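Local coordinates for protein tRNA (uracil(54)-C(5))-methyltransferase (Pyrococcus abyssi, PDB 2JJQ) that methylates the C5 carbon of uridine 54 in tRNA, using S-adenosyl-L-methionine as methyl donor and leaving 5-methyluridine, at residues 43-54 / 66-76. Sequence-based numbering, arbitrary orientation.
Sequences FSAPGDEIIVER and QWKLVRSSPLR
Asp-48 meets Arg-76 and Ser-73 at the tight end of this antiparallel hairpin contact. OD2 of Asp-48 takes NH1 of Arg-76 at 2.8 Å through the syn lone pair, a salt bridge with carboxylate and guanidinium planes 19° apart, while Ala-45 N comes to the same oxygen from above the carboxylate plane. OD1 of Asp-48 receives the backbone N of Ser-73 at 2.8 Å, so both oxygens of this buried acid are gripped. The bend of Arg-76 at chi3 (86°) carries NH1 on to Phe-43 O as well, 3.2 Å away. Ser-73 OG, anti to its own backbone N (chi1 170°), donates to Pro-46 O at 2.6 Å and accepts from Leu-75 N, an ST turn. Next along, CG2 of Ile-50 packs 3.6 Å from CE3 of Trp-67. The face carrying Glu-49, Ile-51, Lys-68 and Arg-71 is looser, with Lys-68 and Arg-71 exposed: Glu-49 OE1 stands off the Arg-71 guanidinium plane, 4.1 Å from NE, charge attraction without a salt bridge, and the end of Lys-68 turns from the partner strand. The backbone N atoms of Val-70 and Arg-71 both donate to Glu-49 O, a classic beta bulge. Within the TRAM-like domain, strands 24-28 and 39-41 pack against Ile-50; Tyr-99 of helix 97-112 touches Pro-46 and Leu-75.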
ATOM      1  N   PHE A  43       6.678 -19.444  -4.143  1.00 25.57           N
ATOM      2  CA  PHE A  43       7.172 -19.667  -2.774  1.00 24.91           C
ATOM      3  C   PHE A  43       8.391 -20.576  -2.749  1.00 22.06           C
ATOM      4  O   PHE A  43       8.578 -21.379  -1.832  1.00 22.03           O
ATOM      5  CB  PHE A  43       6.077 -20.232  -1.870  1.00 25.98           C
ATOM      6  CG  PHE A  43       4.981 -19.214  -1.533  1.00 31.24           C
ATOM      7  CD1 PHE A  43       5.266 -18.076  -0.761  1.00 31.50           C
ATOM      8  CD2 PHE A  43       3.689 -19.398  -1.985  1.00 33.73           C
ATOM      9  CE1 PHE A  43       4.264 -17.150  -0.467  1.00 36.24           C
ATOM     10  CE2 PHE A  43       2.685 -18.478  -1.686  1.00 35.03           C
ATOM     11  CZ  PHE A  43       2.963 -17.358  -0.926  1.00 35.45           C
ATOM     12  N   SER A  44       9.201 -20.446  -3.784  1.00 20.76           N
ATOM     13  CA  SER A  44      10.487 -21.110  -3.824  1.00 20.08           C
ATOM     14  C   SER A  44      11.609 -20.065  -3.666  1.00 19.59           C
ATOM     15  O   SER A  44      11.371 -18.845  -3.709  1.00 20.14           O
ATOM     16  CB  SER A  44      10.603 -21.945  -5.117  1.00 18.69           C
ATOM     17  OG  SER A  44      10.735 -21.129  -6.271  1.00 20.36           O
ATOM     18  N   ALA A  45      12.819 -20.531  -3.446  1.00 18.94           N
ATOM     19  CA  ALA A  45      13.967 -19.631  -3.192  1.00 18.03           C
ATOM     20  C   ALA A  45      15.109 -20.063  -4.073  1.00 18.70           C
ATOM     21  O   ALA A  45      15.336 -21.281  -4.225  1.00 18.07           O
ATOM     22  CB  ALA A  45      14.407 -19.685  -1.638  1.00 17.22           C
ATOM     23  N   PRO A  46      15.890 -19.111  -4.609  1.00 19.58           N
ATOM     24  CA  PRO A  46      17.038 -19.537  -5.378  1.00 20.55           C
ATOM     25  C   PRO A  46      17.930 -20.394  -4.507  1.00 20.92           C
ATOM     26  O   PRO A  46      18.202 -20.030  -3.349  1.00 21.42           O
ATOM     27  CB  PRO A  46      17.721 -18.229  -5.726  1.00 20.87           C
ATOM     28  CG  PRO A  46      16.561 -17.186  -5.751  1.00 19.11           C
ATOM     29  CD  PRO A  46      15.815 -17.627  -4.519  1.00 19.61           C
ATOM     30  N   GLY A  47      18.366 -21.534  -5.034  1.00 20.74           N
ATOM     31  CA  GLY A  47      19.202 -22.441  -4.213  1.00 22.61           C
ATOM     32  C   GLY A  47      18.401 -23.648  -3.714  1.00 22.71           C
ATOM     33  O   GLY A  47      18.969 -24.682  -3.338  1.00 23.70           O
ATOM     34  N   ASP A  48      17.079 -23.531  -3.702  1.00 20.62           N
ATOM     35  CA  ASP A  48      16.200 -24.672  -3.383  1.00 20.96           C
ATOM     36  C   ASP A  48      16.424 -25.812  -4.367  1.00 21.96           C
ATOM     37  O   ASP A  48      16.517 -25.592  -5.556  1.00 21.21           O
ATOM     38  CB  ASP A  48      14.740 -24.263  -3.545  1.00 20.81           C
ATOM     39  CG  ASP A  48      14.134 -23.573  -2.326  1.00 19.15           C
ATOM     40  OD1 ASP A  48      14.727 -23.540  -1.206  1.00 17.60           O
ATOM     41  OD2 ASP A  48      12.964 -23.078  -2.483  1.00 20.50           O
ATOM     42  N   GLU A  49      16.513 -27.033  -3.866  1.00 23.62           N
ATOM     43  CA  GLU A  49      16.626 -28.170  -4.735  1.00 27.23           C
ATOM     44  C   GLU A  49      15.226 -28.777  -4.694  1.00 26.70           C
ATOM     45  O   GLU A  49      14.690 -29.076  -3.619  1.00 28.14           O
ATOM     46  CB  GLU A  49      17.729 -29.113  -4.225  1.00 27.53           C
ATOM     47  CG  GLU A  49      17.797 -30.449  -4.977  1.00 35.48           C
ATOM     48  CD  GLU A  49      18.670 -31.480  -4.250  1.00 43.44           C
ATOM     49  OE1 GLU A  49      19.623 -31.063  -3.534  1.00 45.04           O
ATOM     50  OE2 GLU A  49      18.401 -32.702  -4.394  1.00 47.25           O
ATOM     51  N   ILE A  50      14.570 -28.842  -5.843  1.00 27.43           N
ATOM     52  CA  ILE A  50      13.175 -29.306  -5.871  1.00 27.99           C
ATOM     53  C   ILE A  50      12.918 -30.413  -6.924  1.00 29.63           C
ATOM     54  O   ILE A  50      13.707 -30.619  -7.842  1.00 29.22           O
ATOM     55  CB  ILE A  50      12.175 -28.121  -6.087  1.00 28.54           C
ATOM     56  CG1 ILE A  50      12.186 -27.627  -7.530  1.00 27.52           C
ATOM     57  CG2 ILE A  50      12.505 -26.912  -5.135  1.00 25.87           C
ATOM     58  CD1 ILE A  50      10.873 -26.973  -7.884  1.00 29.61           C
ATOM     59  N   ILE A  51      11.819 -31.131  -6.756  1.00 31.90           N
ATOM     60  CA  ILE A  51      11.299 -32.002  -7.820  1.00 34.50           C
ATOM     61  C   ILE A  51       9.913 -31.485  -8.171  1.00 36.54           C
ATOM     62  O   ILE A  51       9.088 -31.312  -7.278  1.00 35.99           O
ATOM     63  CB  ILE A  51      11.175 -33.476  -7.350  1.00 33.93           C
ATOM     64  CG1 ILE A  51      12.548 -34.018  -6.960  1.00 35.34           C
ATOM     65  CG2 ILE A  51      10.511 -34.331  -8.452  1.00 34.25           C
ATOM     66  CD1 ILE A  51      12.539 -35.123  -5.907  1.00 31.19           C
ATOM     67  N   VAL A  52       9.664 -31.213  -9.454  1.00 39.50           N
ATOM     68  CA  VAL A  52       8.345 -30.732  -9.870  1.00 43.27           C
ATOM     69  C   VAL A  52       7.455 -31.940 -10.121  1.00 45.83           C
ATOM     70  O   VAL A  52       7.771 -32.782 -10.979  1.00 46.59           O
ATOM     71  CB  VAL A  52       8.404 -29.912 -11.187  1.00 43.11           C
ATOM     72  CG1 VAL A  52       7.006 -29.435 -11.607  1.00 43.03           C
ATOM     73  CG2 VAL A  52       9.374 -28.742 -11.059  1.00 43.37           C
ATOM     74  N   GLU A  53       6.360 -32.031  -9.376  1.00 48.36           N
ATOM     75  CA  GLU A  53       5.430 -33.138  -9.528  1.00 51.49           C
ATOM     76  C   GLU A  53       4.332 -32.824 -10.540  1.00 52.99           C
ATOM     77  O   GLU A  53       4.139 -33.549 -11.509  1.00 53.05           O
ATOM     78  CB  GLU A  53       4.810 -33.484  -8.179  1.00 51.52           C
ATOM     79  CG  GLU A  53       5.840 -33.861  -7.131  1.00 53.38           C
ATOM     80  CD  GLU A  53       5.316 -33.680  -5.731  1.00 55.39           C
ATOM     81  OE1 GLU A  53       4.544 -32.713  -5.506  1.00 57.02           O
ATOM     82  OE2 GLU A  53       5.677 -34.501  -4.859  1.00 56.36           O
ATOM     83  N   ARG A  54       3.622 -31.727 -10.305  1.00 55.46           N
ATOM     84  CA  ARG A  54       2.508 -31.327 -11.156  1.00 57.68           C
ATOM     85  C   ARG A  54       2.825 -29.992 -11.822  1.00 58.79           C
ATOM     86  O   ARG A  54       3.397 -29.094 -11.196  1.00 58.33           O
ATOM     87  CB  ARG A  54       1.219 -31.229 -10.328  1.00 57.77           C
ATOM     88  CG  ARG A  54      -0.057 -31.016 -11.154  1.00 60.59           C
ATOM     89  CD  ARG A  54      -1.301 -31.508 -10.418  1.00 64.16           C
ATOM     90  NE  ARG A  54      -1.232 -32.943 -10.131  1.00 66.22           N
ATOM     91  CZ  ARG A  54      -1.540 -33.900 -11.006  1.00 67.48           C
ATOM     92  NH1 ARG A  54      -1.935 -33.587 -12.239  1.00 67.60           N
ATOM     93  NH2 ARG A  54      -1.444 -35.176 -10.654  1.00 67.81           N
ATOM     94  N   GLN A  66       2.457 -28.567  -7.950  1.00 44.39           N
ATOM     95  CA  GLN A  66       2.809 -29.495  -6.873  1.00 43.97           C
ATOM     96  C   GLN A  66       4.297 -29.818  -6.999  1.00 42.88           C
ATOM     97  O   GLN A  66       4.759 -30.261  -8.061  1.00 43.05           O
ATOM     98  CB  GLN A  66       1.966 -30.771  -6.966  1.00 44.61           C
ATOM     99  CG  GLN A  66       1.677 -31.434  -5.612  1.00 47.12           C
ATOM    100  CD  GLN A  66       0.627 -32.545  -5.702  1.00 50.45           C
ATOM    101  OE1 GLN A  66       0.379 -33.115  -6.779  1.00 50.81           O
ATOM    102  NE2 GLN A  66      -0.006 -32.849  -4.566  1.00 51.75           N
ATOM    103  N   TRP A  67       5.057 -29.550  -5.939  1.00 41.42           N
ATOM    104  CA  TRP A  67       6.491 -29.781  -5.976  1.00 39.84           C
ATOM    105  C   TRP A  67       7.006 -30.228  -4.619  1.00 39.27           C
ATOM    106  O   TRP A  67       6.349 -30.036  -3.595  1.00 37.79           O
ATOM    107  CB  TRP A  67       7.269 -28.555  -6.493  1.00 39.43           C
ATOM    108  CG  TRP A  67       7.002 -27.250  -5.758  1.00 39.46           C
ATOM    109  CD1 TRP A  67       5.938 -26.416  -5.939  1.00 39.80           C
ATOM    110  CD2 TRP A  67       7.838 -26.623  -4.754  1.00 37.88           C
ATOM    111  NE1 TRP A  67       6.050 -25.320  -5.106  1.00 41.36           N
ATOM    112  CE2 TRP A  67       7.204 -25.422  -4.375  1.00 38.12           C
ATOM    113  CE3 TRP A  67       9.058 -26.967  -4.143  1.00 37.30           C
ATOM    114  CZ2 TRP A  67       7.739 -24.558  -3.400  1.00 38.08           C
ATOM    115  CZ3 TRP A  67       9.588 -26.109  -3.178  1.00 36.02           C
ATOM    116  CH2 TRP A  67       8.927 -24.915  -2.821  1.00 36.58           C
ATOM    117  N   LYS A  68       8.180 -30.861  -4.635  1.00 38.13           N
ATOM    118  CA  LYS A  68       8.786 -31.355  -3.410  1.00 37.75           C
ATOM    119  C   LYS A  68      10.068 -30.571  -3.136  1.00 35.95           C
ATOM    120  O   LYS A  68      10.946 -30.471  -3.985  1.00 35.55           O
ATOM    121  CB  LYS A  68       9.075 -32.855  -3.538  1.00 38.19           C
ATOM    122  CG  LYS A  68       9.591 -33.563  -2.258  1.00 41.68           C
ATOM    123  CD  LYS A  68       9.796 -35.074  -2.557  1.00 46.75           C
ATOM    124  CE  LYS A  68      10.703 -35.803  -1.549  1.00 47.87           C
ATOM    125  NZ  LYS A  68      10.256 -35.742  -0.141  1.00 50.65           N
ATOM    126  N   LEU A  69      10.174 -30.026  -1.942  1.00 35.17           N
ATOM    127  CA  LEU A  69      11.423 -29.380  -1.528  1.00 34.39           C
ATOM    128  C   LEU A  69      12.398 -30.429  -0.997  1.00 34.42           C
ATOM    129  O   LEU A  69      12.216 -30.933   0.113  1.00 35.28           O
ATOM    130  CB  LEU A  69      11.146 -28.312  -0.460  1.00 34.26           C
ATOM    131  CG  LEU A  69      12.276 -27.398   0.038  1.00 32.75           C
ATOM    132  CD1 LEU A  69      12.969 -26.591  -1.061  1.00 30.44           C
ATOM    133  CD2 LEU A  69      11.684 -26.456   1.059  1.00 32.68           C
ATOM    134  N   VAL A  70      13.424 -30.762  -1.773  1.00 33.42           N
ATOM    135  CA  VAL A  70      14.436 -31.752  -1.335  1.00 33.02           C
ATOM    136  C   VAL A  70      15.540 -31.151  -0.443  1.00 33.26           C
ATOM    137  O   VAL A  70      15.989 -31.773   0.546  1.00 33.26           O
ATOM    138  CB  VAL A  70      15.101 -32.438  -2.546  1.00 33.02           C
ATOM    139  CG1 VAL A  70      16.126 -33.440  -2.079  1.00 32.25           C
ATOM    140  CG2 VAL A  70      14.035 -33.100  -3.437  1.00 32.30           C
ATOM    141  N   ARG A  71      15.999 -29.954  -0.811  1.00 31.46           N
ATOM    142  CA  ARG A  71      16.988 -29.213  -0.028  1.00 30.81           C
ATOM    143  C   ARG A  71      16.572 -27.736   0.026  1.00 28.89           C
ATOM    144  O   ARG A  71      16.176 -27.158  -0.989  1.00 28.11           O
ATOM    145  CB  ARG A  71      18.398 -29.339  -0.615  1.00 31.58           C
ATOM    146  CG  ARG A  71      19.137 -30.602  -0.185  1.00 36.76           C
ATOM    147  CD  ARG A  71      20.669 -30.524  -0.383  1.00 45.14           C
ATOM    148  NE  ARG A  71      21.315 -31.730   0.164  1.00 50.79           N
ATOM    149  CZ  ARG A  71      22.535 -32.169  -0.161  1.00 53.91           C
ATOM    150  NH1 ARG A  71      23.287 -31.512  -1.045  1.00 54.30           N
ATOM    151  NH2 ARG A  71      23.003 -33.285   0.398  1.00 55.49           N
ATOM    152  N   SER A  72      16.590 -27.173   1.222  1.00 27.65           N
ATOM    153  CA  SER A  72      16.183 -25.768   1.442  1.00 26.21           C
ATOM    154  C   SER A  72      17.319 -24.798   1.186  1.00 23.66           C
ATOM    155  O   SER A  72      18.434 -24.985   1.655  1.00 23.07           O
ATOM    156  CB  SER A  72      15.688 -25.541   2.885  1.00 27.13           C
ATOM    157  OG  SER A  72      14.398 -26.068   3.081  1.00 32.30           O
ATOM    158  N   SER A  73      17.018 -23.723   0.462  1.00 21.18           N
ATOM    159  CA  SER A  73      17.973 -22.693   0.185  1.00 19.66           C
ATOM    160  C   SER A  73      18.323 -22.024   1.497  1.00 18.82           C
ATOM    161  O   SER A  73      17.441 -21.841   2.337  1.00 18.39           O
ATOM    162  CB  SER A  73      17.315 -21.590  -0.660  1.00 19.67           C
ATOM    163  OG  SER A  73      18.156 -20.446  -0.755  1.00 21.19           O
ATOM    164  N   PRO A  74      19.592 -21.573   1.623  1.00 18.79           N
ATOM    165  CA  PRO A  74      20.038 -20.803   2.777  1.00 18.67           C
ATOM    166  C   PRO A  74      19.416 -19.379   2.711  1.00 19.02           C
ATOM    167  O   PRO A  74      19.487 -18.645   3.691  1.00 21.42           O
ATOM    168  CB  PRO A  74      21.542 -20.731   2.581  1.00 18.92           C
ATOM    169  CG  PRO A  74      21.704 -20.738   1.063  1.00 21.29           C
ATOM    170  CD  PRO A  74      20.652 -21.716   0.616  1.00 18.10           C
ATOM    171  N   LEU A  75      18.772 -19.009   1.598  1.00 17.91           N
ATOM    172  CA  LEU A  75      18.093 -17.692   1.538  1.00 17.19           C
ATOM    173  C   LEU A  75      16.734 -17.706   2.229  1.00 17.04           C
ATOM    174  O   LEU A  75      16.082 -16.647   2.348  1.00 17.56           O
ATOM    175  CB  LEU A  75      17.932 -17.255   0.078  1.00 17.40           C
ATOM    176  CG  LEU A  75      19.230 -17.169  -0.721  1.00 18.28           C
ATOM    177  CD1 LEU A  75      18.933 -16.676  -2.087  1.00 24.30           C
ATOM    178  CD2 LEU A  75      20.174 -16.237  -0.026  1.00 23.39           C
ATOM    179  N   ARG A  76      16.269 -18.885   2.655  1.00 17.25           N
ATOM    180  CA  ARG A  76      14.948 -19.021   3.254  1.00 17.97           C
ATOM    181  C   ARG A  76      15.030 -18.643   4.740  1.00 19.09           C
ATOM    182  O   ARG A  76      16.107 -18.713   5.349  1.00 19.19           O
ATOM    183  CB  ARG A  76      14.455 -20.469   3.136  1.00 19.05           C
ATOM    184  CG  ARG A  76      14.047 -20.838   1.717  1.00 19.62           C
ATOM    185  CD  ARG A  76      13.453 -22.311   1.532  1.00 24.98           C
ATOM    186  NE  ARG A  76      12.058 -22.167   1.832  1.00 32.43           N
ATOM    187  CZ  ARG A  76      11.059 -22.199   0.968  1.00 26.45           C
ATOM    188  NH1 ARG A  76      11.215 -22.517  -0.329  1.00 26.30           N
ATOM    189  NH2 ARG A  76       9.874 -21.983   1.455  1.00 30.03           N
TER